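Local coordinates for penaeus monodon metallodensovirus major capsid protein (Penaeus monodon metallodensovirus, PDB 6WH7) that builds the icosahedral capsid shell of a shrimp-infecting densovirus from sixty copies of a jelly-roll subunit, at residues I132-E137 / T149-S154. Residues are numbered along the deposited sequence; the frame is centred on the assembly and turned at random.
Sequences ILTSDE and TTFNTS
A short antiparallel beta ladder, with Ser135 facing Thr150 and Thr134 facing Phe151, forms the stem of what is probably the DE hairpin of the parvoviral jelly roll. In this family that hairpin lines the channel on the five-fold axis, and the contacts here with two neighbouring subunits are consistent with such a place. Ser135 and Thr150 are the hydrogen-bonded pair: Ser135 N gives to Thr150 O at 2.9 Å, and Thr150 N to Ser135 O at 2.9 Å. A second donor reaches Ser135 O, the hydroxyl Thr149 OG1 at 3.1 Å, which lies above the carbonyl plane; with OG1 anti to the backbone N (chi1 173°), the hydroxyl sits beside its own carbonyl carbon, within range of Ser135 O. Beyond the ladder, Asn152 N makes a weak, nearly straight bond of 3.4 Å to Leu133 O, while Asn152 ND2 donates to Ser135 OG, a link modelled so short that its length is doubtful. Asp136 lies alongside Thr149, but its OD1 is engaged chiefly by a salt bridge to Arg73. On the face carrying Thr134 and Phe151, Phe285 of a neighbouring subunit meets the Phe151 ring; Phe151 of another subunit packs on Ser135, on the face shared with Thr150, and on Asn152. Thr134 CG2 comes obliquely to within 3.6 Å of Phe151 CD1, and Ile132 CG2 meets the ring edge in plane, 3.5 Å from Phe151 CE1.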
loop_
_atom_site.group_PDB
_atom_site.type_symbol
_atom_site.label_atom_id
_atom_site.label_comp_id
_atom_site.label_asym_id
_atom_site.label_seq_id
_atom_site.Cartn_x
_atom_site.Cartn_y
_atom_site.Cartn_z
ATOM N N ILE A 132 -25.748 -90.526 19.917
ATOM C CA ILE A 132 -25.973 -91.587 18.945
ATOM C C ILE A 132 -27.304 -92.237 19.272
ATOM O O ILE A 132 -27.471 -92.802 20.355
ATOM C CB ILE A 132 -24.849 -92.633 18.945
ATOM C CG1 ILE A 132 -23.545 -92.014 18.472
ATOM C CG2 ILE A 132 -25.216 -93.796 18.054
ATOM C CD1 ILE A 132 -22.362 -92.902 18.684
ATOM N N LEU A 133 -28.238 -92.165 18.341
ATOM C CA LEU A 133 -29.581 -92.681 18.526
ATOM C C LEU A 133 -29.745 -93.987 17.769
ATOM O O LEU A 133 -29.253 -94.131 16.648
ATOM C CB LEU A 133 -30.602 -91.661 18.044
ATOM C CG LEU A 133 -30.626 -90.342 18.801
ATOM C CD1 LEU A 133 -31.463 -89.360 18.061
ATOM C CD2 LEU A 133 -31.184 -90.549 20.183
ATOM N N THR A 134 -30.431 -94.941 18.392
ATOM C CA THR A 134 -30.683 -96.240 17.791
ATOM C C THR A 134 -32.097 -96.684 18.136
ATOM O O THR A 134 -32.698 -96.209 19.099
ATOM C CB THR A 134 -29.671 -97.302 18.259
ATOM O OG1 THR A 134 -29.752 -97.458 19.674
ATOM C CG2 THR A 134 -28.248 -96.913 17.893
ATOM N N SER A 135 -32.627 -97.601 17.332
ATOM C CA SER A 135 -33.923 -98.216 17.578
ATOM C C SER A 135 -33.761 -99.724 17.668
ATOM O O SER A 135 -32.917 -100.308 16.989
ATOM C CB SER A 135 -34.936 -97.884 16.478
ATOM O OG SER A 135 -35.269 -96.508 16.467
ATOM N N ASP A 136 -34.577 -100.350 18.516
ATOM C CA ASP A 136 -34.533 -101.789 18.735
ATOM C C ASP A 136 -35.328 -102.616 17.732
ATOM O O ASP A 136 -35.002 -103.792 17.547
ATOM C CB ASP A 136 -35.026 -102.124 20.136
ATOM C CG ASP A 136 -34.006 -101.834 21.197
ATOM O OD1 ASP A 136 -32.815 -101.717 20.845
ATOM O OD2 ASP A 136 -34.384 -101.724 22.382
ATOM N N GLU A 137 -36.394 -102.089 17.149
ATOM C CA GLU A 137 -37.171 -102.892 16.204
ATOM C C GLU A 137 -37.302 -104.343 16.670
ATOM O O GLU A 137 -36.823 -104.706 17.741
ATOM C CB GLU A 137 -36.521 -102.876 14.823
ATOM C CG GLU A 137 -36.696 -101.574 14.070
ATOM C CD GLU A 137 -36.045 -100.411 14.779
ATOM O OE1 GLU A 137 -35.617 -100.596 15.936
ATOM O OE2 GLU A 137 -35.961 -99.318 14.179
ATOM N N THR A 149 -31.083 -104.086 17.005
ATOM C CA THR A 149 -31.013 -102.640 17.139
ATOM C C THR A 149 -30.082 -102.037 16.098
ATOM O O THR A 149 -28.985 -102.550 15.863
ATOM C CB THR A 149 -30.580 -102.264 18.554
ATOM O OG1 THR A 149 -30.346 -100.855 18.642
ATOM C CG2 THR A 149 -29.376 -103.032 18.955
ATOM N N THR A 150 -30.534 -100.949 15.477
ATOM C CA THR A 150 -29.838 -100.307 14.373
ATOM C C THR A 150 -29.872 -98.799 14.567
ATOM O O THR A 150 -30.602 -98.277 15.407
ATOM C CB THR A 150 -30.462 -100.673 13.022
ATOM O OG1 THR A 150 -31.845 -100.302 13.021
ATOM C CG2 THR A 150 -30.333 -102.163 12.754
ATOM N N PHE A 151 -29.081 -98.099 13.764
ATOM C CA PHE A 151 -28.945 -96.654 13.860
ATOM C C PHE A 151 -30.026 -95.938 13.067
ATOM O O PHE A 151 -30.428 -96.390 11.993
ATOM C CB PHE A 151 -27.583 -96.214 13.339
ATOM C CG PHE A 151 -26.440 -96.759 14.111
ATOM C CD1 PHE A 151 -25.993 -96.123 15.246
ATOM C CD2 PHE A 151 -25.811 -97.912 13.707
ATOM C CE1 PHE A 151 -24.939 -96.623 15.954
ATOM C CE2 PHE A 151 -24.759 -98.415 14.417
ATOM C CZ PHE A 151 -24.319 -97.764 15.536
ATOM N N ASN A 152 -30.498 -94.819 13.608
ATOM C CA ASN A 152 -31.357 -93.912 12.860
ATOM C C ASN A 152 -31.093 -92.474 13.281
ATOM O O ASN A 152 -30.979 -92.178 14.473
ATOM C CB ASN A 152 -32.829 -94.293 13.032
ATOM C CG ASN A 152 -33.214 -94.508 14.473
ATOM O OD1 ASN A 152 -32.701 -93.864 15.381
ATOM N ND2 ASN A 152 -34.113 -95.449 14.689
ATOM N N THR A 153 -30.964 -91.594 12.291
ATOM C CA THR A 153 -30.635 -90.198 12.548
ATOM C C THR A 153 -31.862 -89.361 12.884
ATOM O O THR A 153 -31.772 -88.442 13.705
ATOM C CB THR A 153 -29.909 -89.613 11.338
ATOM O OG1 THR A 153 -28.734 -90.389 11.076
ATOM C CG2 THR A 153 -29.494 -88.176 11.597
ATOM N N SER A 154 -33.002 -89.670 12.271
ATOM C CA SER A 154 -34.157 -88.777 12.336
ATOM C C SER A 154 -34.690 -88.499 13.739
ATOM O O SER A 154 -35.124 -87.359 13.978
ATOM C CB SER A 154 -35.268 -89.327 11.433
ATOM O OG SER A 154 -35.679 -90.613 11.848
#